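Local structure of short-chain dehydrogenase/reductase SDR (3GUY) at residues D[36-41]-D[51-56]; D[17-22]-D[43-48]. The protein probably catalyses NAD(P)(H)-dependent oxidation or reduction of a small-molecule substrate, as other short-chain dehydrogenases/reductases do. The protein carries 2 engineered substitutions. All blocks are in the same frame, centred on the assembly; numbering follows the deposited sequence.

Contact 1: residues D[36-41]-D[51-56]; sequences SKLSTV and YRARDL. Engineered in segment 51-56: Arg54 (natural residue Cys).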
loop_
_atom_site.group_PDB
_atom_site.type_symbol
_atom_site.label_atom_id
_atom_site.label_comp_id
_atom_site.label_asym_id
_atom_site.label_seq_id
_atom_site.Cartn_x
_atom_site.Cartn_y
_atom_site.Cartn_z
ATOM N N SER D 36 -33.288 2.097 -22.542
ATOM C CA SER D 36 -33.064 2.562 -23.927
ATOM C C SER D 36 -31.647 2.239 -24.428
ATOM O O SER D 36 -31.477 1.555 -25.439
ATOM C CB SER D 36 -33.384 4.058 -24.088
ATOM O OG SER D 36 -34.803 4.271 -24.077
ATOM N N LYS D 37 -30.630 2.720 -23.720
ATOM C CA LYS D 37 -29.215 2.334 -24.014
ATOM C C LYS D 37 -28.895 0.789 -23.964
ATOM O O LYS D 37 -28.190 0.273 -24.832
ATOM C CB LYS D 37 -28.252 3.125 -23.108
ATOM C CG LYS D 37 -27.826 4.465 -23.686
ATOM C CD LYS D 37 -27.322 5.425 -22.595
ATOM C CE LYS D 37 -27.301 6.879 -23.096
ATOM N NZ LYS D 37 -28.089 7.815 -22.224
ATOM N N LEU D 38 -29.392 0.064 -22.961
ATOM C CA LEU D 38 -29.277 -1.400 -22.925
ATOM C C LEU D 38 -29.810 -2.101 -24.196
ATOM O O LEU D 38 -29.099 -2.886 -24.816
ATOM C CB LEU D 38 -29.956 -1.989 -21.672
ATOM C CG LEU D 38 -29.270 -1.722 -20.318
ATOM C CD1 LEU D 38 -30.183 -2.042 -19.145
ATOM C CD2 LEU D 38 -27.934 -2.492 -20.195
ATOM N N SER D 39 -31.050 -1.807 -24.588
ATOM C CA SER D 39 -31.602 -2.247 -25.876
ATOM C C SER D 39 -30.595 -2.130 -27.013
ATOM O O SER D 39 -30.350 -3.104 -27.717
ATOM C CB SER D 39 -32.834 -1.408 -26.257
ATOM O OG SER D 39 -33.979 -1.873 -25.580
ATOM N N THR D 40 -30.046 -0.938 -27.207
ATOM C CA THR D 40 -29.179 -0.702 -28.361
ATOM C C THR D 40 -27.917 -1.556 -28.289
ATOM O O THR D 40 -27.441 -2.013 -29.323
ATOM C CB THR D 40 -28.699 0.763 -28.511
ATOM O OG1 THR D 40 -29.800 1.673 -28.355
ATOM C CG2 THR D 40 -28.059 0.945 -29.898
ATOM N N VAL D 41 -27.383 -1.766 -27.081
ATOM C CA VAL D 41 -26.232 -2.653 -26.901
ATOM C C VAL D 41 -26.648 -4.067 -27.224
ATOM O O VAL D 41 -25.957 -4.739 -27.957
ATOM C CB VAL D 41 -25.653 -2.590 -25.461
ATOM C CG1 VAL D 41 -24.629 -3.743 -25.202
ATOM C CG2 VAL D 41 -25.042 -1.253 -25.219
ATOM N N TYR D 51 -31.666 -8.327 -20.562
ATOM C CA TYR D 51 -31.119 -7.130 -19.976
ATOM C C TYR D 51 -32.197 -6.548 -19.070
ATOM O O TYR D 51 -33.411 -6.767 -19.300
ATOM C CB TYR D 51 -30.739 -6.114 -21.041
ATOM C CG TYR D 51 -31.860 -5.648 -21.970
ATOM C CD1 TYR D 51 -32.622 -4.527 -21.658
ATOM C CD2 TYR D 51 -32.124 -6.300 -23.188
ATOM C CE1 TYR D 51 -33.638 -4.071 -22.511
ATOM C CE2 TYR D 51 -33.148 -5.856 -24.059
ATOM C CZ TYR D 51 -33.894 -4.737 -23.710
ATOM O OH TYR D 51 -34.891 -4.264 -24.534
ATOM N N ARG D 52 -31.781 -5.811 -18.051
ATOM C CA ARG D 52 -32.744 -5.177 -17.163
ATOM C C ARG D 52 -32.142 -3.913 -16.579
ATOM O O ARG D 52 -31.041 -3.952 -16.034
ATOM C CB ARG D 52 -33.092 -6.132 -16.048
ATOM C CG ARG D 52 -34.292 -5.722 -15.259
ATOM C CD ARG D 52 -34.599 -6.759 -14.262
ATOM N NE ARG D 52 -35.756 -6.404 -13.445
ATOM C CZ ARG D 52 -36.125 -7.060 -12.351
ATOM N NH1 ARG D 52 -35.425 -8.093 -11.896
ATOM N NH2 ARG D 52 -37.197 -6.659 -11.688
ATOM N N ALA D 53 -32.851 -2.804 -16.727
ATOM C CA ALA D 53 -32.462 -1.542 -16.107
ATOM C C ALA D 53 -32.575 -1.679 -14.615
ATOM O O ALA D 53 -33.634 -2.085 -14.118
ATOM C CB ALA D 53 -33.374 -0.411 -16.595
ATOM N N ARG D 54 -31.504 -1.340 -13.881
ATOM C CA ARG D 54 -31.521 -1.378 -12.431
ATOM C C ARG D 54 -30.697 -0.224 -11.856
ATOM O O ARG D 54 -29.719 0.203 -12.463
ATOM C CB ARG D 54 -30.922 -2.677 -11.899
ATOM C CG ARG D 54 -31.476 -3.995 -12.445
ATOM C CD ARG D 54 -32.501 -4.613 -11.570
ATOM N NE ARG D 54 -33.763 -3.893 -11.652
ATOM C CZ ARG D 54 -34.779 -4.034 -10.797
ATOM N NH1 ARG D 54 -35.882 -3.345 -10.990
ATOM N NH2 ARG D 54 -34.699 -4.853 -9.757
ATOM N N ASP D 55 -31.143 0.285 -10.709
ATOM C CA ASP D 55 -30.345 1.166 -9.862
ATOM C C ASP D 55 -29.667 0.295 -8.813
ATOM O O ASP D 55 -30.290 -0.119 -7.848
ATOM C CB ASP D 55 -31.239 2.227 -9.174
ATOM C CG ASP D 55 -30.440 3.201 -8.282
ATOM O OD1 ASP D 55 -29.180 3.090 -8.186
ATOM O OD2 ASP D 55 -31.093 4.077 -7.652
ATOM N N LEU D 56 -28.382 0.021 -9.008
ATOM C CA LEU D 56 -27.636 -0.865 -8.118
ATOM C C LEU D 56 -27.441 -0.269 -6.702
ATOM O O LEU D 56 -27.067 -0.983 -5.777
ATOM C CB LEU D 56 -26.279 -1.199 -8.743
ATOM C CG LEU D 56 -26.387 -1.908 -10.109
ATOM C CD1 LEU D 56 -25.017 -2.101 -10.732
ATOM C CD2 LEU D 56 -27.123 -3.240 -10.007
#
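Leu38 and Tyr51 form the tightly packed, inner part of this contact, in which the helix 35-42 lies against the edge strand 51-53 of a Rossmann fold. The Leu38 CB sits 3.7 Å from CD1 of the Tyr51 ring, while the CD1 methyl of the same leucine, which is buried, reaches past the ring to the strand backbone, 3.7 Å from Ala53 N. One leucine thus meets both an aromatic ring and a peptide unit. Tyr51 has its CG wedged between its own backbone N and carbonyl carbon (chi1 59°), a torsion that lays the ring alongside the helix. One ring face lies against the Leu38-Ser39 peptide, with Ser39 N 4.0 Å above the ring plane and displaced toward the rim.

The Ser39 end is partly exposed and more polar. Here Tyr51 OH and Ser39 OG form a hydrogen bond of 2.8 Å, and Ser39 OG also makes a weak one to Glu35 O within the helix. Arg52 and the engineered Arg54 take little or no part in the contact. Arg52 turns away from the helix, and its guanidinium lies face on to that of Arg54, with Arg54 CZ 3.5 Å above the Arg52 plane and offset toward its rim. Arg54 NE also donates to Ala53 O in a nearly straight bond (165°).

Helix and strand run nearly antiparallel, at 164° with axes 8.4 Å apart, as expected for the second half of a right-handed beta-alpha-beta crossover. Leu38 also packs on Leu30 of the adjoining strand 28-32, whereas Arg54 reaches to Glu61 and Gln64 of helix 59-67.

Contact 2: residues D[17-22]-D[43-48]; sequences LAKLYD and NCLSNN
Asp22 near the end of helix 12-23 and the loop residues Leu45 to Asn47 meet in the first part of the Rossmann fold, where the loop linking helix 35-42 to strand 51-53 passes beside the earlier helix.

Hydrogen bonds to the carboxylate dominate. Asp22 extends both oxygens toward consecutive loop amides because its CG points opposite the backbone N (chi1 -179°). Asn47 N donates to the syn lone pair of Asp22 OD1 at 2.8 Å, and Ser46 N gives its main bond to Asp22 OD2 at 3.1 Å, from 20° outside the carboxylate plane, with a weaker branch to OD1. Two neighbouring N-H groups thus grip one buried carboxylate, which probably favours its charged form.

Apolar contact flanks this polar centre. The Leu45 CD2 methyl lies 3.8 Å from Asp22 CB and also meets Lys19 CG, whose extended chain crosses the leucine at about a right angle. Leu45 CD1 approaches Ala18 CB more loosely, and Leu45 continues onto Thr28 and Leu30 of strand 28-32.

A side-chain amide completes the set: Asn47 ND2 donates to the backbone Asp22 O at 2.9 Å, the acceptor lying in the amide plane but the bond bent to 132°.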
loop_
_atom_site.group_PDB
_atom_site.type_symbol
_atom_site.label_atom_id
_atom_site.label_comp_id
_atom_site.label_asym_id
_atom_site.label_seq_id
_atom_site.Cartn_x
_atom_site.Cartn_y
_atom_site.Cartn_z
ATOM N N LEU D 17 -17.082 -5.301 -23.262
ATOM C CA LEU D 17 -16.895 -6.680 -22.763
ATOM C C LEU D 17 -18.085 -7.563 -23.192
ATOM O O LEU D 17 -17.919 -8.728 -23.575
ATOM C CB LEU D 17 -16.736 -6.723 -21.230
ATOM C CG LEU D 17 -15.338 -6.473 -20.654
ATOM C CD1 LEU D 17 -15.457 -6.260 -19.111
ATOM C CD2 LEU D 17 -14.313 -7.591 -20.995
ATOM N N ALA D 18 -19.296 -7.003 -23.138
ATOM C CA ALA D 18 -20.462 -7.772 -23.575
ATOM C C ALA D 18 -20.243 -8.285 -25.022
ATOM O O ALA D 18 -20.458 -9.463 -25.311
ATOM C CB ALA D 18 -21.766 -6.947 -23.444
ATOM N N LYS D 19 -19.775 -7.402 -25.901
ATOM C CA LYS D 19 -19.592 -7.736 -27.314
ATOM C C LYS D 19 -18.561 -8.854 -27.520
ATOM O O LYS D 19 -18.801 -9.761 -28.339
ATOM C CB LYS D 19 -19.214 -6.494 -28.111
ATOM C CG LYS D 19 -20.312 -5.494 -28.125
ATOM C CD LYS D 19 -19.871 -4.187 -28.713
ATOM C CE LYS D 19 -21.024 -3.209 -28.756
ATOM N NZ LYS D 19 -20.584 -1.957 -29.444
ATOM N N LEU D 20 -17.445 -8.826 -26.775
ATOM C CA LEU D 20 -16.401 -9.858 -26.932
ATOM C C LEU D 20 -16.864 -11.214 -26.397
ATOM O O LEU D 20 -16.522 -12.277 -26.967
ATOM C CB LEU D 20 -15.076 -9.457 -26.249
ATOM C CG LEU D 20 -14.299 -8.199 -26.689
ATOM C CD1 LEU D 20 -13.120 -8.028 -25.719
ATOM C CD2 LEU D 20 -13.784 -8.208 -28.135
ATOM N N TYR D 21 -17.622 -11.211 -25.309
ATOM C CA TYR D 21 -18.141 -12.471 -24.762
ATOM C C TYR D 21 -19.220 -13.041 -25.715
ATOM O O TYR D 21 -19.230 -14.222 -26.003
ATOM C CB TYR D 21 -18.782 -12.286 -23.380
ATOM C CG TYR D 21 -17.853 -12.178 -22.206
ATOM C CD1 TYR D 21 -16.999 -13.238 -21.860
ATOM C CD2 TYR D 21 -17.842 -11.038 -21.408
ATOM C CE1 TYR D 21 -16.154 -13.155 -20.767
ATOM C CE2 TYR D 21 -16.998 -10.947 -20.311
ATOM C CZ TYR D 21 -16.167 -12.011 -19.991
ATOM O OH TYR D 21 -15.342 -11.919 -18.896
ATOM N N ASP D 22 -20.133 -12.181 -26.173
ATOM C CA ASP D 22 -21.156 -12.568 -27.143
ATOM C C ASP D 22 -20.534 -13.161 -28.421
ATOM O O ASP D 22 -20.885 -14.270 -28.813
ATOM C CB ASP D 22 -22.009 -11.368 -27.510
ATOM C CG ASP D 22 -23.109 -11.718 -28.489
ATOM O OD1 ASP D 22 -24.081 -12.349 -28.049
ATOM O OD2 ASP D 22 -23.009 -11.347 -29.683
ATOM N N ASN D 43 -28.998 -5.303 -29.044
ATOM C CA ASN D 43 -29.402 -5.509 -30.428
ATOM C C ASN D 43 -28.195 -5.641 -31.358
ATOM O O ASN D 43 -28.380 -5.922 -32.540
ATOM C CB ASN D 43 -30.349 -4.375 -30.895
ATOM C CG ASN D 43 -31.760 -4.508 -30.303
ATOM O OD1 ASN D 43 -32.140 -5.581 -29.824
ATOM N ND2 ASN D 43 -32.533 -3.422 -30.329
ATOM N N CYS D 44 -26.977 -5.417 -30.827
ATOM C CA CYS D 44 -25.730 -5.852 -31.488
ATOM C C CYS D 44 -25.345 -7.297 -31.179
ATOM O O CYS D 44 -24.454 -7.842 -31.827
ATOM C CB CYS D 44 -24.529 -5.007 -31.067
ATOM S SG CYS D 44 -24.772 -3.267 -31.125
ATOM N N LEU D 45 -25.970 -7.898 -30.180
ATOM C CA LEU D 45 -25.579 -9.212 -29.724
ATOM C C LEU D 45 -26.482 -10.239 -30.370
ATOM O O LEU D 45 -27.579 -9.896 -30.836
ATOM C CB LEU D 45 -25.687 -9.284 -28.202
ATOM C CG LEU D 45 -25.035 -8.096 -27.474
ATOM C CD1 LEU D 45 -25.157 -8.283 -25.958
ATOM C CD2 LEU D 45 -23.576 -7.887 -27.916
ATOM N N SER D 46 -26.015 -11.487 -30.421
ATOM C CA SER D 46 -26.786 -12.590 -30.989
ATOM C C SER D 46 -27.030 -13.753 -30.002
ATOM O O SER D 46 -27.863 -14.612 -30.274
ATOM C CB SER D 46 -26.062 -13.131 -32.219
ATOM O OG SER D 46 -25.447 -14.372 -31.888
ATOM N N ASN D 47 -26.291 -13.805 -28.890
ATOM C CA ASN D 47 -26.481 -14.845 -27.838
ATOM C C ASN D 47 -26.960 -14.284 -26.487
ATOM O O ASN D 47 -27.047 -15.001 -25.482
ATOM C CB ASN D 47 -25.185 -15.612 -27.679
ATOM C CG ASN D 47 -24.649 -16.053 -29.028
ATOM O OD1 ASN D 47 -25.377 -16.696 -29.795
ATOM N ND2 ASN D 47 -23.434 -15.638 -29.363
ATOM N N ASN D 48 -27.308 -13.006 -26.490
ATOM C CA ASN D 48 -27.802 -12.357 -25.284
ATOM C C ASN D 48 -29.145 -12.927 -24.812
ATOM O O ASN D 48 -30.060 -13.172 -25.619
ATOM C CB ASN D 48 -27.893 -10.837 -25.485
ATOM C CG ASN D 48 -28.559 -10.148 -24.317
ATOM O OD1 ASN D 48 -29.775 -9.952 -24.344
ATOM N ND2 ASN D 48 -27.784 -9.878 -23.229
#

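The two contacts, with centres about 14 Å apart, alternate along the chain: 17-22, 36-41, 43-48, then 51-56. Both belong to the strand 51-53 side of the seven-stranded parallel sheet, in the Rossmann-type fold of the short-chain dehydrogenases. Contact 1 packs helix 35-42 on the edge strand that follows it, and contact 2 ties the connection between those two elements back to helix 12-23. Strand 28-32 is common ground, since side chains of both contacts rest on Leu30. Together they illustrate how successive beta-alpha units are joined locally and then across to an earlier helix: the 43-48 loop leaving helix 35-42 touches helix 12-23 before the chain enters strand 51-53 of the probable dinucleotide-binding fold.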